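Local atomic coordinates of cysteine synthase (Helicobacter pylori, PDB entry 6AHI), a protein that catalyses the pyridoxal 5'-phosphate-dependent conversion of O-acetyl-L-serine and hydrogen sulfide to L-cysteine and acetate, and also has cystathionine beta-synthase activity. Residues P25-H38 with A279-P293. Sequence-based numbering, arbitrary orientation.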
loop_
_atom_site.group_PDB
_atom_site.type_symbol
_atom_site.label_atom_id
_atom_site.label_comp_id
_atom_site.label_asym_id
_atom_site.label_seq_id
_atom_site.Cartn_x
_atom_site.Cartn_y
_atom_site.Cartn_z
ATOM N N PRO A 25 5.209 -26.592 0.385
ATOM C CA PRO A 25 5.575 -27.838 -0.320
ATOM C C PRO A 25 5.915 -27.682 -1.813
ATOM O O PRO A 25 5.206 -28.085 -2.684
ATOM C CB PRO A 25 4.342 -28.736 -0.117
ATOM C CG PRO A 25 3.193 -27.736 0.097
ATOM C CD PRO A 25 3.835 -26.637 0.935
ATOM N N ILE A 26 7.098 -27.140 -2.081
ATOM C CA ILE A 26 7.628 -26.899 -3.422
ATOM C C ILE A 26 8.790 -27.878 -3.590
ATOM O O ILE A 26 9.564 -28.027 -2.666
ATOM C CB ILE A 26 8.040 -25.421 -3.498
ATOM C CG1 ILE A 26 6.813 -24.513 -3.388
ATOM C CG2 ILE A 26 8.845 -25.103 -4.743
ATOM C CD1 ILE A 26 7.121 -23.062 -3.060
ATOM N N PRO A 27 8.931 -28.643 -4.699
ATOM C CA PRO A 27 10.041 -29.594 -4.804
ATOM C C PRO A 27 11.413 -28.965 -4.550
ATOM O O PRO A 27 11.603 -27.783 -4.732
ATOM C CB PRO A 27 9.940 -30.129 -6.240
ATOM C CG PRO A 27 8.452 -29.974 -6.574
ATOM C CD PRO A 27 8.041 -28.697 -5.859
ATOM N N LEU A 28 12.347 -29.813 -4.128
ATOM C CA LEU A 28 13.740 -29.493 -3.991
ATOM C C LEU A 28 14.241 -28.749 -5.240
ATOM O O LEU A 28 13.976 -29.177 -6.365
ATOM C CB LEU A 28 14.514 -30.799 -3.771
ATOM C CG LEU A 28 15.993 -30.606 -3.425
ATOM C CD1 LEU A 28 16.156 -29.792 -2.145
ATOM C CD2 LEU A 28 16.701 -31.946 -3.290
ATOM N N ASN A 29 14.867 -27.591 -5.005
ATOM C CA ASN A 29 15.555 -26.751 -5.987
ATOM C C ASN A 29 14.571 -26.015 -6.896
ATOM O O ASN A 29 15.001 -25.297 -7.783
ATOM C CB ASN A 29 16.536 -27.561 -6.834
ATOM C CG ASN A 29 17.689 -28.086 -6.003
ATOM O OD1 ASN A 29 18.125 -27.401 -5.085
ATOM N ND2 ASN A 29 18.146 -29.289 -6.309
ATOM N N SER A 30 13.271 -26.216 -6.710
ATOM C CA SER A 30 12.272 -25.433 -7.402
ATOM C C SER A 30 11.993 -24.147 -6.611
ATOM O O SER A 30 12.321 -24.021 -5.419
ATOM C CB SER A 30 11.011 -26.223 -7.590
ATOM O OG SER A 30 11.265 -27.361 -8.400
ATOM N N ALA A 31 11.343 -23.194 -7.272
ATOM C CA ALA A 31 10.962 -21.938 -6.664
ATOM C C ALA A 31 9.711 -21.390 -7.350
ATOM O O ALA A 31 9.499 -21.626 -8.562
ATOM C CB ALA A 31 12.071 -20.922 -6.769
ATOM N N ILE A 32 8.965 -20.592 -6.585
ATOM C CA ILE A 32 7.914 -19.763 -7.114
ATOM C C ILE A 32 8.359 -18.311 -6.922
ATOM O O ILE A 32 8.675 -17.890 -5.824
ATOM C CB ILE A 32 6.549 -20.050 -6.448
ATOM C CG1 ILE A 32 6.074 -21.485 -6.689
ATOM C CG2 ILE A 32 5.509 -19.032 -6.921
ATOM C CD1 ILE A 32 4.887 -21.877 -5.864
ATOM N N TYR A 33 8.256 -17.548 -8.005
ATOM C CA TYR A 33 8.477 -16.126 -7.991
ATOM C C TYR A 33 7.137 -15.417 -8.188
ATOM O O TYR A 33 6.525 -15.592 -9.193
ATOM C CB TYR A 33 9.420 -15.726 -9.107
ATOM C CG TYR A 33 10.765 -16.357 -8.979
ATOM C CD1 TYR A 33 11.728 -15.785 -8.177
ATOM C CD2 TYR A 33 11.074 -17.536 -9.622
ATOM C CE1 TYR A 33 12.997 -16.323 -8.077
ATOM C CE2 TYR A 33 12.336 -18.118 -9.493
ATOM C CZ TYR A 33 13.306 -17.498 -8.734
ATOM O OH TYR A 33 14.564 -18.054 -8.618
ATOM N N ALA A 34 6.790 -14.549 -7.248
ATOM C CA ALA A 34 5.609 -13.756 -7.342
ATOM C C ALA A 34 6.004 -12.308 -7.541
ATOM O O ALA A 34 6.652 -11.680 -6.688
ATOM C CB ALA A 34 4.745 -13.885 -6.122
ATOM N N LYS A 35 5.565 -11.779 -8.680
ATOM C CA LYS A 35 5.703 -10.381 -8.947
ATOM C C LYS A 35 4.674 -9.615 -8.112
ATOM O O LYS A 35 3.487 -9.878 -8.216
ATOM C CB LYS A 35 5.571 -10.197 -10.455
ATOM C CG LYS A 35 5.801 -8.785 -10.922
ATOM C CD LYS A 35 7.210 -8.358 -10.838
ATOM C CE LYS A 35 7.472 -7.220 -11.796
ATOM N NZ LYS A 35 8.660 -6.458 -11.388
ATOM N N LEU A 36 5.158 -8.698 -7.261
ATOM C CA LEU A 36 4.351 -8.030 -6.255
ATOM C C LEU A 36 3.764 -6.708 -6.797
ATOM O O LEU A 36 4.160 -5.612 -6.360
ATOM C CB LEU A 36 5.213 -7.767 -5.015
ATOM C CG LEU A 36 5.845 -9.005 -4.384
ATOM C CD1 LEU A 36 6.493 -8.633 -3.059
ATOM C CD2 LEU A 36 4.797 -10.097 -4.212
ATOM N N GLU A 37 2.737 -6.846 -7.624
ATOM C CA GLU A 37 2.101 -5.737 -8.307
ATOM C C GLU A 37 1.185 -4.957 -7.373
ATOM O O GLU A 37 0.803 -3.859 -7.689
ATOM C CB GLU A 37 1.344 -6.274 -9.505
ATOM C CG GLU A 37 2.304 -6.690 -10.595
ATOM C CD GLU A 37 3.123 -5.519 -11.119
ATOM O OE1 GLU A 37 2.495 -4.511 -11.572
ATOM O OE2 GLU A 37 4.392 -5.564 -11.034
ATOM N N HIS A 38 0.882 -5.528 -6.212
ATOM C CA HIS A 38 0.089 -4.846 -5.199
ATOM C C HIS A 38 0.855 -3.656 -4.605
ATOM O O HIS A 38 0.208 -2.796 -3.968
ATOM C CB HIS A 38 -0.384 -5.834 -4.130
ATOM C CG HIS A 38 0.675 -6.329 -3.196
ATOM N ND1 HIS A 38 1.754 -7.080 -3.622
ATOM C CD2 HIS A 38 0.797 -6.200 -1.860
ATOM C CE1 HIS A 38 2.497 -7.387 -2.571
ATOM N NE2 HIS A 38 1.921 -6.872 -1.476
ATOM N N ALA A 279 4.013 -25.997 -9.485
ATOM C CA ALA A 279 5.381 -26.355 -9.032
ATOM C C ALA A 279 5.435 -27.838 -8.626
ATOM O O ALA A 279 6.409 -28.530 -8.927
ATOM C CB ALA A 279 5.843 -25.490 -7.885
ATOM N N GLN A 280 4.354 -28.321 -7.993
ATOM C CA GLN A 280 4.322 -29.672 -7.457
ATOM C C GLN A 280 4.274 -30.712 -8.578
ATOM O O GLN A 280 4.640 -31.846 -8.320
ATOM C CB GLN A 280 3.158 -29.842 -6.480
ATOM C CG GLN A 280 3.479 -29.259 -5.110
ATOM C CD GLN A 280 2.277 -29.200 -4.199
ATOM O OE1 GLN A 280 1.158 -29.479 -4.608
ATOM N NE2 GLN A 280 2.512 -28.866 -2.938
ATOM N N ARG A 281 3.833 -30.344 -9.789
ATOM C CA ARG A 281 3.722 -31.297 -10.881
ATOM C C ARG A 281 4.953 -31.220 -11.795
ATOM O O ARG A 281 5.055 -32.003 -12.699
ATOM C CB ARG A 281 2.421 -31.108 -11.678
ATOM C CG ARG A 281 2.374 -29.890 -12.598
ATOM C CD ARG A 281 1.172 -29.814 -13.531
ATOM N NE ARG A 281 -0.107 -29.791 -12.829
ATOM C CZ ARG A 281 -0.824 -28.703 -12.525
ATOM N NH1 ARG A 281 -0.530 -27.514 -13.035
ATOM N NH2 ARG A 281 -1.850 -28.817 -11.704
ATOM N N LEU A 282 5.892 -30.304 -11.551
ATOM C CA LEU A 282 7.059 -30.131 -12.443
ATOM C C LEU A 282 8.311 -30.740 -11.818
ATOM O O LEU A 282 8.379 -30.886 -10.595
ATOM C CB LEU A 282 7.251 -28.638 -12.702
ATOM C CG LEU A 282 6.185 -27.949 -13.546
ATOM C CD1 LEU A 282 6.441 -26.451 -13.567
ATOM C CD2 LEU A 282 6.150 -28.496 -14.966
ATOM N N PRO A 283 9.351 -31.076 -12.625
ATOM C CA PRO A 283 10.594 -31.659 -12.099
ATOM C C PRO A 283 11.277 -30.755 -11.064
ATOM O O PRO A 283 11.122 -29.538 -11.122
ATOM C CB PRO A 283 11.528 -31.737 -13.325
ATOM C CG PRO A 283 10.582 -31.744 -14.521
ATOM C CD PRO A 283 9.381 -30.934 -14.093
ATOM N N GLU A 284 12.077 -31.333 -10.170
ATOM C CA GLU A 284 12.908 -30.557 -9.287
ATOM C C GLU A 284 13.706 -29.562 -10.133
ATOM O O GLU A 284 14.124 -29.899 -11.227
ATOM C CB GLU A 284 13.874 -31.472 -8.516
ATOM C CG GLU A 284 13.131 -32.316 -7.495
ATOM C CD GLU A 284 13.970 -33.285 -6.684
ATOM O OE1 GLU A 284 15.154 -33.494 -7.029
ATOM O OE2 GLU A 284 13.421 -33.834 -5.721
ATOM N N GLY A 285 13.928 -28.367 -9.592
ATOM C CA GLY A 285 14.656 -27.324 -10.271
ATOM C C GLY A 285 13.765 -26.437 -11.140
ATOM O O GLY A 285 14.253 -25.546 -11.770
ATOM N N SER A 286 12.456 -26.652 -11.154
ATOM C CA SER A 286 11.578 -25.834 -11.983
ATOM C C SER A 286 11.318 -24.456 -11.340
ATOM O O SER A 286 11.290 -24.324 -10.131
ATOM C CB SER A 286 10.312 -26.566 -12.257
ATOM O OG SER A 286 10.566 -27.710 -13.066
ATOM N N GLN A 287 11.136 -23.421 -12.176
ATOM C CA GLN A 287 10.963 -22.044 -11.716
ATOM C C GLN A 287 9.604 -21.545 -12.227
ATOM O O GLN A 287 9.372 -21.524 -13.415
ATOM C CB GLN A 287 12.111 -21.150 -12.182
ATOM C CG GLN A 287 13.502 -21.764 -12.004
ATOM C CD GLN A 287 13.942 -21.747 -10.563
ATOM O OE1 GLN A 287 13.921 -20.722 -9.896
ATOM N NE2 GLN A 287 14.326 -22.913 -10.064
ATOM N N VAL A 288 8.691 -21.235 -11.294
ATOM C CA VAL A 288 7.306 -20.878 -11.650
ATOM C C VAL A 288 7.080 -19.399 -11.347
ATOM O O VAL A 288 7.319 -18.968 -10.217
ATOM C CB VAL A 288 6.295 -21.765 -10.906
ATOM C CG1 VAL A 288 4.861 -21.344 -11.161
ATOM C CG2 VAL A 288 6.491 -23.228 -11.264
ATOM N N LEU A 289 6.652 -18.626 -12.352
ATOM C CA LEU A 289 6.361 -17.214 -12.153
ATOM C C LEU A 289 4.855 -17.027 -11.968
ATOM O O LEU A 289 4.069 -17.600 -12.761
ATOM C CB LEU A 289 6.822 -16.441 -13.379
ATOM C CG LEU A 289 6.354 -14.997 -13.509
ATOM C CD1 LEU A 289 6.927 -14.098 -12.420
ATOM C CD2 LEU A 289 6.722 -14.480 -14.883
ATOM N N THR A 290 4.468 -16.208 -10.986
ATOM C CA THR A 290 3.064 -15.761 -10.852
ATOM C C THR A 290 3.035 -14.242 -10.579
ATOM O O THR A 290 4.039 -13.603 -10.413
ATOM C CB THR A 290 2.316 -16.639 -9.839
ATOM O OG1 THR A 290 0.905 -16.386 -9.892
ATOM C CG2 THR A 290 2.790 -16.405 -8.426
ATOM N N ILE A 291 1.827 -13.683 -10.534
ATOM C CA ILE A 291 1.593 -12.286 -10.292
ATOM C C ILE A 291 0.580 -12.191 -9.157
ATOM O O ILE A 291 -0.462 -12.864 -9.216
ATOM C CB ILE A 291 1.071 -11.571 -11.559
ATOM C CG1 ILE A 291 2.100 -11.613 -12.690
ATOM C CG2 ILE A 291 0.657 -10.136 -11.249
ATOM C CD1 ILE A 291 1.455 -11.495 -14.022
ATOM N N PHE A 292 0.878 -11.344 -8.174
ATOM C CA PHE A 292 -0.045 -10.969 -7.119
ATOM C C PHE A 292 -0.671 -9.628 -7.473
ATOM O O PHE A 292 -0.023 -8.597 -7.323
ATOM C CB PHE A 292 0.672 -10.891 -5.767
ATOM C CG PHE A 292 1.124 -12.211 -5.206
ATOM C CD1 PHE A 292 0.813 -13.399 -5.833
ATOM C CD2 PHE A 292 1.863 -12.264 -4.034
ATOM C CE1 PHE A 292 1.209 -14.612 -5.305
ATOM C CE2 PHE A 292 2.283 -13.477 -3.512
ATOM C CZ PHE A 292 1.942 -14.655 -4.134
ATOM N N PRO A 293 -1.924 -9.592 -7.966
ATOM C CA PRO A 293 -2.467 -8.364 -8.552
ATOM C C PRO A 293 -2.752 -7.155 -7.641
ATOM O O PRO A 293 -2.524 -6.048 -8.080
ATOM C CB PRO A 293 -3.752 -8.836 -9.254
ATOM C CG PRO A 293 -3.535 -10.301 -9.490
ATOM C CD PRO A 293 -2.778 -10.749 -8.257
HETATM O O HOH W 1 11.789 -32.648 -4.004
HETATM O O HOH W 2 8.995 -28.155 -9.397
#
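Strands 31-36 and 287-292 pair in parallel with a -29° twist, joined by an unbroken series of backbone bonds from Ala31 N to Ser286 O through to Phe292 N to Lys35 O. On the face that carries Ala34, Phe292 turns its ring beneath the methyl of that residue: Ala34 CB stands 3.5 Å from the ring centroid, a CH-pi contact over the face, while the Leu36 side chain lies alongside that of Phe292, pointing the same way, with CD2 3.7 Å from Phe292 CD2. Further along, Ile32 CG1 reaches Ala279 CB at 4.2 Å, which brings the last turns of helix 266-281 against the same face. On the other face, Tyr33 and Gln287 cross with ring and amide planes 52° apart, and Gln287 OE1 lies at the edge of the phenol, in its plane, 3.0 Å from Tyr33 OH. A bend at chi2 (-75°) folds the Gln287 chain back, and its NE2, coming from above the carbonyl plane, donates almost straight to Gly285 O, 3.1 Å away, which helps to set the turn of the amide. These are adjacent strands in the six-stranded mixed sheet of the larger of the two alpha/beta domains of this fold-type II pyridoxal-phosphate enzyme; antiparallel strand 16-19 flanks 31-36, and parallel strand 174-178 flanks 287-292. Near the C-terminal ends of the strands, the side chain of Ile291 comes close to Thr184, which by similarity binds pyridoxal 5'-phosphate, and Lys35 NZ leaves the pair to form salt bridges with Glu163 and Glu167. Two type II turns, Pro27-Ser30 and Pro283-Ser286, meet where the strands begin. There Ser30 OG accepts a weak bond from Ser286 N and is hydrogen-bonded to a water also within bonding distance of Ala279 O and Leu282 O, while a second water links Leu28 N to Glu284 OE2. Ahead of both turns in the sequence, the extended side chain of Gln280 sends NE2 to a lone pair of Pro25 O at 2.8 Å, in the carbonyl plane.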